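Local coordinates for uncharacterized protein Atu1735 (Agrobacterium tumefaciens, PDB 2PPX) that is of unknown function but, as an XRE-family-like helix-turn-helix protein, probably binds DNA as a transcriptional regulator, at residues T45-S50 with T59-E64; Y53-G58 with A76-I81. All blocks are in the same frame, centred on the assembly; numbering follows the deposited sequence. Where two conformers were deposited one is given.

Interaction 1 of 2, residues T45-S50 with T59-E64; sequences TQEEFS and TLRDWE. With SO4 (sulfate ion), chain C.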
loop_
_atom_site.group_PDB
_atom_site.type_symbol
_atom_site.label_atom_id
_atom_site.label_comp_id
_atom_site.label_asym_id
_atom_site.label_seq_id
_atom_site.Cartn_x
_atom_site.Cartn_y
_atom_site.Cartn_z
ATOM N N THR A 45 5.960 -23.141 1.836
ATOM C CA THR A 45 5.367 -22.620 3.058
ATOM C C THR A 45 5.202 -21.102 2.926
ATOM O O THR A 45 5.739 -20.471 1.996
ATOM C CB THR A 45 6.261 -22.904 4.291
ATOM O OG1 THR A 45 7.450 -22.126 4.175
ATOM C CG2 THR A 45 6.619 -24.401 4.429
ATOM N N GLN A 46 4.471 -20.499 3.855
ATOM C CA GLN A 46 4.318 -19.041 3.845
ATOM C C GLN A 46 5.673 -18.332 3.940
ATOM O O GLN A 46 5.927 -17.365 3.210
ATOM C CB GLN A 46 3.384 -18.569 4.958
ATOM C CG GLN A 46 1.899 -19.062 4.769
ATOM C CD GLN A 46 0.991 -18.532 5.874
ATOM O OE1 GLN A 46 1.413 -18.423 7.015
ATOM N NE2 GLN A 46 -0.249 -18.182 5.534
ATOM N N GLU A 47 6.541 -18.834 4.813
ATOM C CA GLU A 47 7.898 -18.319 5.020
ATOM C C GLU A 47 8.727 -18.359 3.746
ATOM O O GLU A 47 9.401 -17.402 3.374
ATOM C CB GLU A 47 8.615 -19.166 6.092
ATOM C CG GLU A 47 8.102 -18.967 7.515
ATOM C CD GLU A 47 6.751 -19.639 7.831
ATOM O OE1 GLU A 47 6.286 -19.372 8.964
ATOM O OE2 GLU A 47 6.161 -20.405 7.002
ATOM N N GLU A 48 8.693 -19.515 3.090
ATOM C CA GLU A 48 9.438 -19.715 1.853
ATOM C C GLU A 48 8.958 -18.791 0.726
ATOM O O GLU A 48 9.771 -18.194 0.008
ATOM C CB GLU A 48 9.357 -21.176 1.400
ATOM C CG GLU A 48 10.082 -22.135 2.339
ATOM C CD GLU A 48 9.839 -23.601 2.014
ATOM O OE1 GLU A 48 8.758 -23.968 1.519
ATOM O OE2 GLU A 48 10.753 -24.404 2.262
ATOM N N PHE A 49 7.638 -18.709 0.561
ATOM C CA PHE A 49 7.035 -17.893 -0.482
ATOM C C PHE A 49 7.363 -16.423 -0.222
ATOM O O PHE A 49 7.781 -15.702 -1.138
ATOM C CB PHE A 49 5.499 -18.135 -0.555
ATOM C CG PHE A 49 4.843 -17.563 -1.816
ATOM C CD1 PHE A 49 4.439 -16.226 -1.848
ATOM C CD2 PHE A 49 4.669 -18.358 -2.949
ATOM C CE1 PHE A 49 3.852 -15.678 -2.991
ATOM C CE2 PHE A 49 4.081 -17.847 -4.096
ATOM C CZ PHE A 49 3.664 -16.483 -4.108
ATOM N N SER A 50 7.201 -15.985 1.037
ATOM C CA SER A 50 7.569 -14.635 1.466
ATOM C C SER A 50 9.016 -14.271 1.115
ATOM O O SER A 50 9.261 -13.227 0.509
ATOM C CB SER A 50 7.286 -14.428 2.969
ATOM O OG SER A 50 7.825 -13.197 3.441
ATOM N N THR A 59 1.688 -9.350 5.567
ATOM C CA THR A 59 0.761 -9.053 4.501
ATOM C C THR A 59 0.374 -10.291 3.639
ATOM O O THR A 59 -0.797 -10.406 3.262
ATOM C CB THR A 59 1.142 -7.766 3.725
ATOM O OG1 THR A 59 -0.030 -7.240 3.102
ATOM C CG2 THR A 59 2.237 -8.015 2.686
ATOM N N LEU A 60 1.297 -11.215 3.386
ATOM C CA LEU A 60 0.978 -12.497 2.750
ATOM C C LEU A 60 -0.145 -13.160 3.568
ATOM O O LEU A 60 -1.148 -13.594 3.008
ATOM C CB LEU A 60 2.224 -13.411 2.691
ATOM C CG LEU A 60 2.089 -14.801 2.021
ATOM C CD1 LEU A 60 3.476 -15.305 1.529
ATOM C CD2 LEU A 60 1.558 -15.788 3.033
ATOM N N ARG A 61 0.036 -13.223 4.891
ATOM C CA ARG A 61 -0.950 -13.860 5.761
ATOM C C ARG A 61 -2.287 -13.101 5.695
ATOM O O ARG A 61 -3.343 -13.733 5.634
ATOM C CB ARG A 61 -0.423 -13.964 7.208
ATOM C CG ARG A 61 0.623 -15.094 7.339
ATOM C CD ARG A 61 1.410 -14.976 8.631
ATOM N NE ARG A 61 2.281 -16.137 8.771
ATOM C CZ ARG A 61 3.305 -16.220 9.620
ATOM N NH1 ARG A 61 3.620 -15.189 10.405
ATOM N NH2 ARG A 61 4.023 -17.340 9.670
ATOM N N ASP A 62 -2.230 -11.762 5.667
ATOM C CA ASP A 62 -3.481 -11.000 5.535
ATOM C C ASP A 62 -4.208 -11.368 4.239
ATOM O O ASP A 62 -5.424 -11.537 4.253
ATOM C CB ASP A 62 -3.266 -9.491 5.537
ATOM C CG ASP A 62 -2.978 -8.924 6.909
ATOM O OD1 ASP A 62 -3.353 -9.535 7.956
ATOM O OD2 ASP A 62 -2.420 -7.783 6.929
ATOM N N TRP A 63 -3.478 -11.445 3.134
ATOM C CA TRP A 63 -4.091 -11.761 1.853
ATOM C C TRP A 63 -4.724 -13.175 1.889
ATOM O O TRP A 63 -5.879 -13.367 1.455
ATOM C CB TRP A 63 -3.105 -11.623 0.686
ATOM C CG TRP A 63 -2.554 -10.242 0.461
ATOM C CD1 TRP A 63 -3.010 -9.052 1.001
ATOM C CD2 TRP A 63 -1.412 -9.909 -0.336
ATOM N NE1 TRP A 63 -2.215 -8.025 0.570
ATOM C CE2 TRP A 63 -1.254 -8.509 -0.273
ATOM C CE3 TRP A 63 -0.540 -10.658 -1.132
ATOM C CZ2 TRP A 63 -0.220 -7.837 -0.941
ATOM C CZ3 TRP A 63 0.472 -9.992 -1.818
ATOM C CH2 TRP A 63 0.630 -8.591 -1.695
ATOM N N GLU A 64 -3.981 -14.138 2.443
ATOM C CA GLU A 64 -4.442 -15.545 2.500
ATOM C C GLU A 64 -5.652 -15.740 3.415
ATOM O O GLU A 64 -6.515 -16.592 3.136
ATOM C CB GLU A 64 -3.286 -16.479 2.878
ATOM C CG GLU A 64 -2.252 -16.597 1.762
ATOM C CD GLU A 64 -1.311 -17.797 1.962
ATOM O OE1 GLU A 64 -1.429 -18.506 2.999
ATOM O OE2 GLU A 64 -0.442 -18.008 1.090
HETATM S S SO4 C . 6.603 -15.529 12.494
HETATM O O1 SO4 C . 6.050 -16.778 11.959
HETATM O O2 SO4 C . 7.946 -15.311 11.949
HETATM O O3 SO4 C . 5.761 -14.391 12.141
HETATM O O4 SO4 C . 6.650 -15.604 13.949
HETATM O O HOH W 1 3.680 -19.813 8.419
#
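The guanidinium of Arg61 is engaged around its edge by Gln46, Glu47, a water and a sulfate ion, each lying near its plane. On one flank NE donates to OE1 of the Gln46 amide at 3.0 Å, nearly straight at 171°. The bond lies in the guanidinium plane but reaches OE1 from above the carbonyl plane, consistent with the two planes being turned about half-way to perpendicular. Glu47 was modelled in two conformers, and its part is less certain. In one of them NH2 forms a salt bridge with Glu47 OE1 (3.1 Å), the carboxylate standing steeply to the guanidinium; this side chain starts out pointing away from helix 57-64, and a bend at chi2 (75°) swings it back. With that conformer a water closes the ring, donating to Gln46 OE1 and Glu47 OE1 and accepting from Arg61 NH2. The sulfate, probably from the crystallisation liquor, accepts from NH1 through O3 (2.9 Å) and from NH2 through O1; Arg67 of the second subunit also binds it.

The other end of the Gln46 amide is fixed too: NE2 donates in its own plane to Glu64 OE1 at 2.8 Å. With both ends engaged, the amide's orientation is defined by its partners. Arg39 forms a salt bridge with OE2 of buried Glu64, and would help keep that carboxylate ionised.

Beneath this polar layer Leu60 packs between the helices. Its CD2 meets Gln46 CG at 3.7 Å, and CD1 meets Phe49 CD1 at 3.6 Å. Thr45 and Glu48 form a capping box that starts helix 46-53. That helix and helix 57-64, whose local axes make an angle of 117°, are the two helices of the helix-turn-helix motif characteristic of XRE-like proteins.

Interaction 2 of 2, residues Y53-G58 with A76-I81; sequences YHIPLG and AYLKII. With SO4 (sulfate ion), chain E.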
loop_
_atom_site.group_PDB
_atom_site.type_symbol
_atom_site.label_atom_id
_atom_site.label_comp_id
_atom_site.label_asym_id
_atom_site.label_seq_id
_atom_site.Cartn_x
_atom_site.Cartn_y
_atom_site.Cartn_z
ATOM N N TYR A 53 9.732 -14.479 -2.977
ATOM C CA TYR A 53 9.052 -13.471 -3.801
ATOM C C TYR A 53 8.974 -12.063 -3.215
ATOM O O TYR A 53 8.328 -11.193 -3.798
ATOM C CB TYR A 53 7.661 -13.988 -4.242
ATOM C CG TYR A 53 7.811 -15.218 -5.102
ATOM C CD1 TYR A 53 8.408 -15.138 -6.370
ATOM C CD2 TYR A 53 7.404 -16.473 -4.641
ATOM C CE1 TYR A 53 8.579 -16.279 -7.161
ATOM C CE2 TYR A 53 7.549 -17.631 -5.442
ATOM C CZ TYR A 53 8.160 -17.510 -6.691
ATOM O OH TYR A 53 8.352 -18.599 -7.488
ATOM N N HIS A 54 9.665 -11.841 -2.091
ATOM C CA HIS A 54 9.779 -10.526 -1.447
ATOM C C HIS A 54 8.428 -9.912 -1.090
ATOM O O HIS A 54 8.168 -8.731 -1.346
ATOM C CB HIS A 54 10.630 -9.573 -2.292
ATOM C CG HIS A 54 12.010 -10.096 -2.584
ATOM N ND1 HIS A 54 13.122 -9.293 -2.578
ATOM C CD2 HIS A 54 12.457 -11.349 -2.824
ATOM C CE1 HIS A 54 14.196 -10.018 -2.842
ATOM N NE2 HIS A 54 13.820 -11.272 -2.997
ATOM N N ILE A 55 7.561 -10.735 -0.518
ATOM C CA ILE A 55 6.272 -10.252 0.001
ATOM C C ILE A 55 6.332 -10.397 1.530
ATOM O O ILE A 55 6.506 -11.492 2.033
ATOM C CB ILE A 55 5.110 -11.037 -0.571
ATOM C CG1 ILE A 55 5.057 -10.865 -2.120
ATOM C CG2 ILE A 55 3.762 -10.613 0.081
ATOM C CD1 ILE A 55 4.231 -11.900 -2.792
ATOM N N PRO A 56 6.209 -9.288 2.257
ATOM C CA PRO A 56 6.359 -9.352 3.733
ATOM C C PRO A 56 5.345 -10.367 4.296
ATOM O O PRO A 56 4.243 -10.522 3.772
ATOM C CB PRO A 56 6.046 -7.911 4.192
ATOM C CG PRO A 56 6.306 -7.065 2.970
ATOM C CD PRO A 56 5.879 -7.931 1.782
ATOM N N LEU A 57 5.782 -11.137 5.273
ATOM C CA LEU A 57 5.054 -12.308 5.718
ATOM C C LEU A 57 3.660 -11.972 6.296
ATOM O O LEU A 57 2.730 -12.712 6.076
ATOM C CB LEU A 57 5.897 -13.025 6.772
ATOM C CG LEU A 57 5.381 -14.308 7.388
ATOM C CD1 LEU A 57 5.033 -15.399 6.290
ATOM C CD2 LEU A 57 6.428 -14.803 8.383
ATOM N N GLY A 58 3.549 -10.880 7.050
ATOM C CA GLY A 58 2.270 -10.483 7.633
ATOM C C GLY A 58 1.267 -10.135 6.554
ATOM O O GLY A 58 0.138 -10.587 6.597
ATOM N N ALA A 76 -0.840 -7.795 -10.260
ATOM C CA ALA A 76 -0.092 -7.988 -11.518
ATOM C C ALA A 76 1.136 -8.865 -11.237
ATOM O O ALA A 76 1.426 -9.814 -11.961
ATOM C CB ALA A 76 0.306 -6.653 -12.096
ATOM N N TYR A 77 1.830 -8.551 -10.143
ATOM C CA TYR A 77 3.024 -9.312 -9.730
ATOM C C TYR A 77 2.705 -10.802 -9.472
ATOM O O TYR A 77 3.448 -11.682 -9.884
ATOM C CB TYR A 77 3.632 -8.645 -8.481
ATOM C CG TYR A 77 4.882 -9.338 -7.955
ATOM C CD1 TYR A 77 5.853 -9.844 -8.826
ATOM C CD2 TYR A 77 5.098 -9.449 -6.585
ATOM C CE1 TYR A 77 6.978 -10.473 -8.339
ATOM C CE2 TYR A 77 6.226 -10.067 -6.080
ATOM C CZ TYR A 77 7.161 -10.569 -6.952
ATOM O OH TYR A 77 8.266 -11.206 -6.453
ATOM N N LEU A 78 1.620 -11.065 -8.756
ATOM C CA LEU A 78 1.146 -12.427 -8.490
ATOM C C LEU A 78 0.817 -13.181 -9.748
ATOM O O LEU A 78 1.065 -14.384 -9.837
ATOM C CB LEU A 78 -0.104 -12.412 -7.578
ATOM C CG LEU A 78 0.244 -12.020 -6.146
ATOM C CD1 LEU A 78 -0.981 -11.765 -5.288
ATOM C CD2 LEU A 78 1.199 -13.084 -5.490
ATOM N N LYS A 79 0.267 -12.487 -10.733
ATOM C CA LYS A 79 0.060 -13.116 -12.033
ATOM C C LYS A 79 1.380 -13.527 -12.710
ATOM O O LYS A 79 1.474 -14.604 -13.320
ATOM C CB LYS A 79 -0.788 -12.226 -12.938
ATOM C CG LYS A 79 -0.878 -12.781 -14.370
ATOM C CD LYS A 79 -2.311 -12.791 -14.857
ATOM C CE LYS A 79 -2.457 -13.637 -16.127
ATOM N NZ LYS A 79 -3.160 -12.819 -17.150
ATOM N N ILE A 80 2.428 -12.703 -12.580
ATOM C CA ILE A 80 3.713 -13.056 -13.185
ATOM C C ILE A 80 4.322 -14.247 -12.487
ATOM O O ILE A 80 4.873 -15.139 -13.142
ATOM C CB ILE A 80 4.760 -11.890 -13.144
ATOM C CG1 ILE A 80 4.153 -10.600 -13.693
ATOM C CG2 ILE A 80 6.010 -12.309 -13.918
ATOM C CD1 ILE A 80 3.599 -10.727 -15.063
ATOM N N ILE A 81 4.236 -14.253 -11.162
ATOM C CA ILE A 81 4.716 -15.396 -10.370
ATOM C C ILE A 81 4.017 -16.677 -10.855
ATOM O O ILE A 81 4.662 -17.687 -11.139
ATOM C CB ILE A 81 4.455 -15.198 -8.841
ATOM C CG1 ILE A 81 5.282 -14.031 -8.293
ATOM C CG2 ILE A 81 4.731 -16.515 -8.062
ATOM C CD1 ILE A 81 4.908 -13.626 -6.878
HETATM S S SO4 E . 14.130 -5.421 -0.820
HETATM O O1 SO4 E . 13.667 -4.766 -2.052
HETATM O O2 SO4 E . 13.690 -4.650 0.340
HETATM O O3 SO4 E . 13.615 -6.784 -0.676
HETATM O O4 SO4 E . 15.586 -5.484 -0.872
#
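Tyr77 OH donates to the backbone oxygen of Tyr53 at 2.7 Å, the hydrogen bond that joins 53-58 to 76-81. The C=O...O angle of 119° shows a bent approach, tilted out of the carbonyl plane, while the acceptor itself lies in the plane of the Tyr77 ring, at its edge. The long reach comes from Tyr77 CG lying anti to the backbone N (chi1 -180°), which carries the phenol across to the turn. The bond gives the backbone oxygen of buried Tyr53 a partner just before His54, whose positive phi turns the chain.

Ile81 wedges between the two tyrosines. Its CG2 sits over one face of the Tyr53 ring, 3.9 Å from the centroid and 14° off the normal, a CH-pi contact. The other branch ends in CD1, which touches Tyr53 CG at 3.8 Å and also lies above one face of the Tyr77 ring, offset toward the rim. Both branches therefore touch Tyr53, and CD1 bridges to Tyr77 as well. Tyr53 OH is bonded to the backbone oxygen of Pro85.

Ile55 adds the next layer of the turn: CG1 approaches the edge of the Tyr77 ring, 4.2 Å from CE2, and CD1 reaches Leu78 CD2 at the same distance. His54 ND1 donates to O3 of a sulfate ion, probably from the crystallisation liquor, at 3.2 Å; Gln72 and Arg75 of the third subunit bind the same ion.

All five residues that touch here are buried. The turn between helices 46-53 and 57-64 is thereby pressed against helix 72-83, with helix 34-41 contributing Ile35 to Ile55 and Leu78 and Ile38 to Ile81, and helix 85-92 bringing Ala89 to Tyr53 and Leu92 to Tyr77.

Interaction 1 is partly buried and joins the two helices of the helix-turn-helix unit directly, whereas interaction 2 is wholly buried and fastens the turn between them to helix 72-83. Their chemistry follows this placing: charged and amide groups, with water and sulfate, dominate the outer face of the first, while aromatic and branched aliphatic packing around a single hydrogen bond between the segments makes up the second. Along the chain their segments alternate, and both use helix 57-64. They meet where Ser50 OG lies 2.6 Å from Ile55 O, a probable hydrogen bond, and where Phe49 CE1 packs on Ile55 CD1 at 3.8 Å, carrying one apolar core through both.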